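Local coordinates for protein guanine nucleotide exchange factor SRM1 (Saccharomyces cerevisiae, PDB 3OF7) that promotes exchange of GDP for GTP on the GTPases GSP1 and GSP2, binds chromatin and controls RNA metabolism and transport, at residues Trp196-Phe201 / Phe226-Gly231; Pro142-Gly147 / Ala162-Gly167; Ala81-Ser86 / Pro133-Arg138. All blocks are in the same frame, centred on the assembly; numbering follows the deposited sequence.

Contact 1. Residues Trp196-Phe201 / Phe226-Gly231; sequences WKVPTF and FAWGNG
F201 presents the edge of its ring to one face of F226 in a T-shaped stack, with centroids 5.2 Å apart and planes at 67°. CD1 of F201 leads, coming to 3.7 Å from CD2 of F226 and sitting above the rim of that ring rather than over its middle. A first torsion that sets CG of F201 between the backbone N and the carbonyl carbon (chi1 50°) keeps ring and carbonyl on the same neighbour: F201 O approaches CE2 of F226 to 3.3 Å, so one residue meets the F226 ring with both its side chain and its backbone.

Two residues along the strand, W228 reaches for V198. Its CG is anti to the backbone N (chi1 179°), which carries the six-membered end of the indole outward until CZ3 of W228 lies 3.9 Å from V198 CG2. The methyl comes in obliquely, and the two side chains run past each other in opposite senses. Further edge-to-face rings, F175 and F184, join W228.

This is the seam between two blades of the RCC1 propeller. Strand 195-197, paired with strand 169-177, ends one blade, and the chain beyond it lies against strand 225-229, held between strands 215-220 and 252-253 of the next.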
loop_
_atom_site.group_PDB
_atom_site.type_symbol
_atom_site.label_atom_id
_atom_site.label_comp_id
_atom_site.label_asym_id
_atom_site.label_seq_id
_atom_site.Cartn_x
_atom_site.Cartn_y
_atom_site.Cartn_z
ATOM N N TRP A 196 5.159 15.737 -12.804
ATOM C CA TRP A 196 5.378 17.156 -12.514
ATOM C C TRP A 196 6.218 17.272 -11.257
ATOM O O TRP A 196 5.932 16.621 -10.247
ATOM C CB TRP A 196 4.016 17.838 -12.322
ATOM C CG TRP A 196 4.016 19.296 -11.928
ATOM C CD1 TRP A 196 4.162 20.377 -12.762
ATOM C CD2 TRP A 196 3.805 19.830 -10.615
ATOM N NE1 TRP A 196 4.075 21.545 -12.041
ATOM C CE2 TRP A 196 3.853 21.241 -10.723
ATOM C CE3 TRP A 196 3.592 19.255 -9.355
ATOM C CZ2 TRP A 196 3.688 22.083 -9.622
ATOM C CZ3 TRP A 196 3.425 20.096 -8.256
ATOM C CH2 TRP A 196 3.471 21.498 -8.401
ATOM N N LYS A 197 7.262 18.101 -11.320
ATOM C CA LYS A 197 8.154 18.290 -10.185
ATOM C C LYS A 197 7.452 19.061 -9.079
ATOM O O LYS A 197 6.940 20.168 -9.306
ATOM C CB LYS A 197 9.432 19.029 -10.611
ATOM C CG LYS A 197 10.502 19.057 -9.533
ATOM C CD LYS A 197 11.724 19.875 -9.953
ATOM C CE LYS A 197 12.703 20.002 -8.794
ATOM N NZ LYS A 197 13.777 21.013 -9.062
ATOM N N VAL A 198 7.404 18.466 -7.890
ATOM C CA VAL A 198 6.779 19.107 -6.743
ATOM C C VAL A 198 7.794 20.101 -6.180
ATOM O O VAL A 198 8.928 19.718 -5.906
ATOM C CB VAL A 198 6.357 18.076 -5.670
ATOM C CG1 VAL A 198 5.698 18.758 -4.473
ATOM C CG2 VAL A 198 5.415 17.035 -6.273
ATOM N N PRO A 199 7.408 21.390 -6.056
ATOM C CA PRO A 199 8.318 22.387 -5.481
ATOM C C PRO A 199 8.848 21.955 -4.124
ATOM O O PRO A 199 8.093 21.463 -3.280
ATOM C CB PRO A 199 7.438 23.641 -5.358
ATOM C CG PRO A 199 6.474 23.507 -6.474
ATOM C CD PRO A 199 6.172 22.017 -6.561
ATOM N N THR A 200 10.155 22.126 -3.932
ATOM C CA THR A 200 10.839 21.720 -2.711
ATOM C C THR A 200 10.099 22.202 -1.468
ATOM O O THR A 200 9.687 23.360 -1.389
ATOM C CB THR A 200 12.298 22.247 -2.722
ATOM O OG1 THR A 200 12.912 21.869 -3.959
ATOM C CG2 THR A 200 13.102 21.681 -1.569
ATOM N N PHE A 201 9.909 21.308 -0.505
ATOM C CA PHE A 201 9.157 21.648 0.696
ATOM C C PHE A 201 9.915 21.274 1.952
ATOM O O PHE A 201 9.366 21.291 3.051
ATOM C CB PHE A 201 7.748 21.028 0.669
ATOM C CG PHE A 201 7.728 19.554 0.341
ATOM C CD1 PHE A 201 7.840 18.601 1.351
ATOM C CD2 PHE A 201 7.582 19.122 -0.978
ATOM C CE1 PHE A 201 7.810 17.231 1.049
ATOM C CE2 PHE A 201 7.552 17.757 -1.283
ATOM C CZ PHE A 201 7.673 16.818 -0.266
ATOM N N PHE A 226 5.561 15.124 6.248
ATOM C CA PHE A 226 4.758 16.075 5.500
ATOM C C PHE A 226 3.548 15.355 4.951
ATOM O O PHE A 226 3.630 14.171 4.612
ATOM C CB PHE A 226 5.564 16.654 4.339
ATOM C CG PHE A 226 6.827 17.331 4.775
ATOM C CD1 PHE A 226 7.969 16.589 5.048
ATOM C CD2 PHE A 226 6.857 18.708 4.960
ATOM C CE1 PHE A 226 9.141 17.218 5.474
ATOM C CE2 PHE A 226 8.024 19.346 5.386
ATOM C CZ PHE A 226 9.164 18.600 5.638
ATOM N N ALA A 227 2.435 16.069 4.856
ATOM C CA ALA A 227 1.214 15.487 4.304
ATOM C C ALA A 227 0.651 16.389 3.214
ATOM O O ALA A 227 0.843 17.617 3.246
ATOM C CB ALA A 227 0.205 15.236 5.410
ATOM N N TRP A 228 -0.018 15.776 2.239
ATOM C CA TRP A 228 -0.539 16.470 1.067
ATOM C C TRP A 228 -1.790 15.752 0.556
ATOM O O TRP A 228 -1.775 14.529 0.363
ATOM C CB TRP A 228 0.550 16.504 -0.014
ATOM C CG TRP A 228 0.228 17.168 -1.345
ATOM C CD1 TRP A 228 -0.647 18.202 -1.586
ATOM C CD2 TRP A 228 0.849 16.871 -2.600
ATOM N NE1 TRP A 228 -0.623 18.540 -2.926
ATOM C CE2 TRP A 228 0.288 17.741 -3.568
ATOM C CE3 TRP A 228 1.818 15.939 -3.008
ATOM C CZ2 TRP A 228 0.663 17.705 -4.918
ATOM C CZ3 TRP A 228 2.196 15.910 -4.349
ATOM C CH2 TRP A 228 1.612 16.779 -5.291
ATOM N N GLY A 229 -2.863 16.512 0.341
ATOM C CA GLY A 229 -4.075 15.981 -0.285
ATOM C C GLY A 229 -5.334 16.313 0.490
ATOM O O GLY A 229 -5.395 17.338 1.183
ATOM N N ASN A 230 -6.343 15.450 0.378
ATOM C CA ASN A 230 -7.576 15.629 1.141
ATOM C C ASN A 230 -7.328 15.521 2.643
ATOM O O ASN A 230 -6.451 14.778 3.078
ATOM C CB ASN A 230 -8.642 14.622 0.696
ATOM C CG ASN A 230 -10.032 14.966 1.234
ATOM O OD1 ASN A 230 -10.406 16.134 1.312
ATOM N ND2 ASN A 230 -10.799 13.941 1.604
ATOM N N GLY A 231 -8.088 16.280 3.433
ATOM C CA GLY A 231 -7.876 16.332 4.871
ATOM C C GLY A 231 -9.128 16.195 5.714
ATOM O O GLY A 231 -9.104 16.483 6.909
#

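Contact 2. Residues Pro142-Gly147 / Ala162-Gly167; sequences PPLAEG and ALFSNG
F164 O is gripped by two donors. G167 N closes a type I turn by bonding F164 O at 2.9 Å, and the side-chain NE2 of Q16, from the N-terminal part of the chain, binds it as well. The same residue sends its ring the other way, into the short, weakly bonded helix 142-145. There P143 lies over one face of the F164 ring in a CH-pi contact: its CB stands 4.0 Å from the centroid of that ring, 26° off the normal, and is displaced toward the CD2-CE2 side. L144 comes from a different direction. Its CD2 methyl meets the ring edge in plane, 3.8 Å from CE2 of F164, with the two side chains crossing at about a right angle. The ring reaches both because CG of F164 is anti to the carbonyl carbon (chi1 -77°).

In the beta-propeller, helix 142-145 belongs to the connection that leaves outer strand 134-135 of one blade and enters strand 150-155 of the next. F164 ends strand 159-164, the second strand of that next blade, so the contact folds the linker onto the blade it introduces. Were F164 an alanine, the ring would be gone, and P143 and L144 would probably lose their shared apolar partner, opening a gap between helix and strand.

A glycine with positive phi closes each segment: G147 follows the helix in a Schellman motif, its N bonding L144 O at 3.1 Å, and G167 completes the turn, where the side chains of S165 and N166 accept bonds from K149 N and E168 N.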
loop_
_atom_site.group_PDB
_atom_site.type_symbol
_atom_site.label_atom_id
_atom_site.label_comp_id
_atom_site.label_asym_id
_atom_site.label_seq_id
_atom_site.Cartn_x
_atom_site.Cartn_y
_atom_site.Cartn_z
ATOM N N PRO A 142 12.832 14.367 -16.130
ATOM C CA PRO A 142 14.176 14.948 -16.324
ATOM C C PRO A 142 15.314 14.406 -15.437
ATOM O O PRO A 142 16.454 14.360 -15.904
ATOM C CB PRO A 142 13.947 16.445 -16.075
ATOM C CG PRO A 142 12.551 16.671 -16.542
ATOM C CD PRO A 142 11.795 15.419 -16.097
ATOM N N PRO A 143 15.041 14.021 -14.166
ATOM C CA PRO A 143 16.186 13.479 -13.429
ATOM C C PRO A 143 16.860 12.254 -14.066
ATOM O O PRO A 143 18.041 12.031 -13.819
ATOM C CB PRO A 143 15.587 13.119 -12.065
ATOM C CG PRO A 143 14.495 14.125 -11.888
ATOM C CD PRO A 143 13.896 14.266 -13.266
ATOM N N LEU A 144 16.132 11.494 -14.883
ATOM C CA LEU A 144 16.674 10.271 -15.476
ATOM C C LEU A 144 17.830 10.547 -16.438
ATOM O O LEU A 144 18.824 9.810 -16.449
ATOM C CB LEU A 144 15.587 9.455 -16.181
ATOM C CG LEU A 144 14.494 8.849 -15.289
ATOM C CD1 LEU A 144 13.432 8.172 -16.144
ATOM C CD2 LEU A 144 15.067 7.877 -14.255
ATOM N N ALA A 145 17.686 11.606 -17.231
ATOM C CA ALA A 145 18.734 12.036 -18.168
ATOM C C ALA A 145 19.987 12.541 -17.442
ATOM O O ALA A 145 21.076 12.543 -18.013
ATOM C CB ALA A 145 18.197 13.099 -19.117
ATOM N N GLU A 146 19.821 12.957 -16.187
ATOM C CA GLU A 146 20.937 13.405 -15.351
ATOM C C GLU A 146 21.587 12.249 -14.586
ATOM O O GLU A 146 22.497 12.463 -13.779
ATOM C CB GLU A 146 20.480 14.482 -14.357
ATOM C CG GLU A 146 19.769 15.685 -14.970
ATOM C CD GLU A 146 20.061 16.980 -14.228
ATOM O OE1 GLU A 146 19.905 17.024 -12.987
ATOM O OE2 GLU A 146 20.450 17.964 -14.893
ATOM N N GLY A 147 21.102 11.030 -14.814
ATOM C CA GLY A 147 21.659 9.850 -14.162
ATOM C C GLY A 147 21.066 9.526 -12.802
ATOM O O GLY A 147 21.547 8.626 -12.110
ATOM N N ALA A 162 6.687 9.581 -7.674
ATOM C CA ALA A 162 7.980 8.919 -7.803
ATOM C C ALA A 162 9.016 9.700 -7.020
ATOM O O ALA A 162 9.167 10.922 -7.211
ATOM C CB ALA A 162 8.395 8.808 -9.277
ATOM N N LEU A 163 9.711 8.995 -6.135
ATOM C CA LEU A 163 10.791 9.565 -5.347
ATOM C C LEU A 163 12.136 9.223 -5.980
ATOM O O LEU A 163 12.428 8.049 -6.223
ATOM C CB LEU A 163 10.740 9.022 -3.917
ATOM C CG LEU A 163 11.895 9.400 -2.983
ATOM C CD1 LEU A 163 11.965 10.921 -2.771
ATOM C CD2 LEU A 163 11.789 8.658 -1.655
ATOM N N PHE A 164 12.952 10.247 -6.237
ATOM C CA PHE A 164 14.226 10.049 -6.930
ATOM C C PHE A 164 15.407 10.012 -5.966
ATOM O O PHE A 164 15.318 10.499 -4.841
ATOM C CB PHE A 164 14.434 11.106 -8.020
ATOM C CG PHE A 164 13.632 10.859 -9.264
ATOM C CD1 PHE A 164 12.302 11.278 -9.354
ATOM C CD2 PHE A 164 14.201 10.208 -10.351
ATOM C CE1 PHE A 164 11.560 11.055 -10.503
ATOM C CE2 PHE A 164 13.462 9.977 -11.517
ATOM C CZ PHE A 164 12.141 10.402 -11.594
ATOM N N SER A 165 16.508 9.423 -6.422
ATOM C CA SER A 165 17.694 9.240 -5.594
ATOM C C SER A 165 18.345 10.567 -5.192
ATOM O O SER A 165 19.169 10.598 -4.277
ATOM C CB SER A 165 18.713 8.370 -6.326
ATOM O OG SER A 165 18.953 8.892 -7.616
ATOM N N ASN A 166 17.978 11.650 -5.869
ATOM C CA ASN A 166 18.472 12.974 -5.489
ATOM C C ASN A 166 17.509 13.742 -4.569
ATOM O O ASN A 166 17.693 14.933 -4.333
ATOM C CB ASN A 166 18.817 13.802 -6.733
ATOM C CG ASN A 166 17.592 14.194 -7.540
ATOM O OD1 ASN A 166 16.491 13.675 -7.333
ATOM N ND2 ASN A 166 17.781 15.117 -8.472
ATOM N N GLY A 167 16.480 13.056 -4.065
ATOM C CA GLY A 167 15.533 13.658 -3.120
ATOM C C GLY A 167 14.345 14.366 -3.752
ATOM O O GLY A 167 13.449 14.839 -3.045
#

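Contact 3. Residues Ala81-Ser86 / Pro133-Arg138; sequences ALDEES and PAKIPR
R138 meets the backbone of E85 end-on, both terminal nitrogens of its guanidinium converging on the single atom E85 O. NH1 of R138 makes the shorter and straighter bond, 2.8 Å to E85 O with an angle of 152° at the hydrogen; NH2 bonds the same E85 O at 3.1 Å and 137°. The oxygen lies close to the guanidinium plane, yet the two donors see it differently: NH2 stands almost in line with the carbonyl bond, whereas NH1 sits above the carbonyl plane. The side chain reaches it with CG roughly anti to the backbone N (chi1 -154°) and the chain extended as far as NE. NH1 has a second acceptor in N87 OD1, which should further limit rotation of the group.

The gripped carbonyl belongs to a type I turn, D83 to S86, closed by S86 N bonding D83 O at 2.9 Å. It joins the second and third strands of a propeller blade, whose fourth strand, 134-135, leads to R138. The blade is thus built from two sequence repeats, RCC1 1 giving way to RCC1 2 within this turn.

D83 and K135 cross at about a right angle. It is the aliphatic part of the lysine that approaches, CD of K135 lying 4.1 Å from D83 OD2, while a bend at chi3 leaves NZ beyond contact with the carboxylate. That carboxylate is instead held within the blade, OD1 by N87 N and OD2 by the indole NE1 of W89.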
loop_
_atom_site.group_PDB
_atom_site.type_symbol
_atom_site.label_atom_id
_atom_site.label_comp_id
_atom_site.label_asym_id
_atom_site.label_seq_id
_atom_site.Cartn_x
_atom_site.Cartn_y
_atom_site.Cartn_z
ATOM N N ALA A 81 4.832 0.580 -11.859
ATOM C CA ALA A 81 5.935 -0.359 -11.733
ATOM C C ALA A 81 7.246 0.260 -12.219
ATOM O O ALA A 81 7.245 1.207 -13.020
ATOM C CB ALA A 81 5.628 -1.668 -12.480
ATOM N N LEU A 82 8.354 -0.265 -11.705
ATOM C CA LEU A 82 9.677 0.256 -12.029
ATOM C C LEU A 82 10.552 -0.856 -12.575
ATOM O O LEU A 82 10.579 -1.955 -12.017
ATOM C CB LEU A 82 10.329 0.831 -10.771
ATOM C CG LEU A 82 11.607 1.655 -10.941
ATOM C CD1 LEU A 82 11.292 2.951 -11.650
ATOM C CD2 LEU A 82 12.204 1.917 -9.577
ATOM N N ASP A 83 11.278 -0.568 -13.650
ATOM C CA ASP A 83 12.181 -1.556 -14.216
ATOM C C ASP A 83 13.652 -1.270 -13.897
ATOM O O ASP A 83 13.978 -0.289 -13.214
ATOM C CB ASP A 83 11.930 -1.756 -15.727
ATOM C CG ASP A 83 12.250 -0.522 -16.568
ATOM O OD1 ASP A 83 13.136 0.280 -16.187
ATOM O OD2 ASP A 83 11.618 -0.381 -17.641
ATOM N N GLU A 84 14.535 -2.138 -14.382
ATOM C CA GLU A 84 15.965 -2.004 -14.114
ATOM C C GLU A 84 16.581 -0.685 -14.588
ATOM O O GLU A 84 17.538 -0.198 -13.973
ATOM C CB GLU A 84 16.731 -3.185 -14.706
ATOM C CG GLU A 84 16.595 -4.455 -13.882
ATOM C CD GLU A 84 17.265 -5.646 -14.542
ATOM O OE1 GLU A 84 17.954 -5.467 -15.577
ATOM O OE2 GLU A 84 17.091 -6.760 -14.019
ATOM N N GLU A 85 16.041 -0.123 -15.673
ATOM C CA GLU A 85 16.590 1.144 -16.155
ATOM C C GLU A 85 15.811 2.342 -15.613
ATOM O O GLU A 85 15.947 3.475 -16.093
ATOM C CB GLU A 85 16.740 1.153 -17.676
ATOM C CG GLU A 85 17.825 0.190 -18.156
ATOM C CD GLU A 85 19.045 0.168 -17.239
ATOM O OE1 GLU A 85 19.429 -0.928 -16.772
ATOM O OE2 GLU A 85 19.627 1.244 -16.981
ATOM N N SER A 86 15.047 2.085 -14.553
ATOM C CA SER A 86 14.274 3.107 -13.845
ATOM C C SER A 86 13.174 3.782 -14.695
ATOM O O SER A 86 12.787 4.927 -14.431
ATOM C CB SER A 86 15.210 4.139 -13.196
ATOM O OG SER A 86 14.510 4.964 -12.285
ATOM N N PRO A 133 -0.249 -2.521 -19.494
ATOM C CA PRO A 133 0.905 -1.875 -18.892
ATOM C C PRO A 133 1.821 -1.327 -19.967
ATOM O O PRO A 133 2.102 -2.022 -20.942
ATOM C CB PRO A 133 1.602 -3.022 -18.156
ATOM C CG PRO A 133 0.498 -3.926 -17.791
ATOM C CD PRO A 133 -0.433 -3.887 -18.971
ATOM N N ALA A 134 2.261 -0.089 -19.791
ATOM C CA ALA A 134 3.178 0.544 -20.736
ATOM C C ALA A 134 4.009 1.592 -20.013
ATOM O O ALA A 134 3.623 2.068 -18.935
ATOM C CB ALA A 134 2.404 1.171 -21.912
ATOM N N LYS A 135 5.136 1.969 -20.617
ATOM C CA LYS A 135 6.052 2.919 -20.001
ATOM C C LYS A 135 5.592 4.352 -20.174
ATOM O O LYS A 135 5.126 4.737 -21.248
ATOM C CB LYS A 135 7.462 2.770 -20.572
ATOM C CG LYS A 135 8.205 1.526 -20.089
ATOM C CD LYS A 135 9.586 1.386 -20.723
ATOM C CE LYS A 135 9.505 0.788 -22.129
ATOM N NZ LYS A 135 10.856 0.644 -22.764
ATOM N N ILE A 136 5.727 5.130 -19.102
ATOM C CA ILE A 136 5.652 6.583 -19.176
ATOM C C ILE A 136 6.905 7.036 -19.937
ATOM O O ILE A 136 8.009 6.548 -19.658
ATOM C CB ILE A 136 5.606 7.226 -17.759
ATOM C CG1 ILE A 136 4.320 6.820 -17.024
ATOM C CG2 ILE A 136 5.733 8.758 -17.827
ATOM C CD1 ILE A 136 4.243 7.312 -15.586
ATOM N N PRO A 137 6.739 7.939 -20.921
ATOM C CA PRO A 137 7.907 8.422 -21.662
ATOM C C PRO A 137 9.027 8.891 -20.740
ATOM O O PRO A 137 8.786 9.612 -19.767
ATOM C CB PRO A 137 7.341 9.580 -22.487
ATOM C CG PRO A 137 5.942 9.167 -22.749
ATOM C CD PRO A 137 5.483 8.472 -21.482
ATOM N N ARG A 138 10.247 8.469 -21.054
ATOM C CA ARG A 138 11.403 8.761 -20.223
ATOM C C ARG A 138 11.649 10.262 -20.058
ATOM O O ARG A 138 12.121 10.713 -19.011
ATOM C CB ARG A 138 12.634 8.075 -20.807
ATOM C CG ARG A 138 13.678 7.769 -19.797
ATOM C CD ARG A 138 14.719 6.816 -20.343
ATOM N NE ARG A 138 15.835 6.750 -19.413
ATOM C CZ ARG A 138 15.908 5.904 -18.392
ATOM N NH1 ARG A 138 14.931 5.025 -18.176
ATOM N NH2 ARG A 138 16.966 5.930 -17.596
#

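How the contacts relate
The three contacts follow one another in series along the chain, contact 3 first, then contact 2, then contact 1, and trace successive blades of the propeller. Contact 3 ties a turn of one blade to that blade's outer strand and the start of the linker leaving it, contact 2 folds this linker onto the next, and contact 1 joins that second blade to a third. Contacts 2 and 3, with centres about 13 Å apart, touch directly: L144 CD2 packs 3.6 Å from S86 OG. Contacts 1 and 2 reach the same sheet, through strands 195-197 and 159-164, with centres about 17 Å apart; the centres of contacts 1 and 3 are about 23 Å apart. Together they join three blades consecutive in sequence.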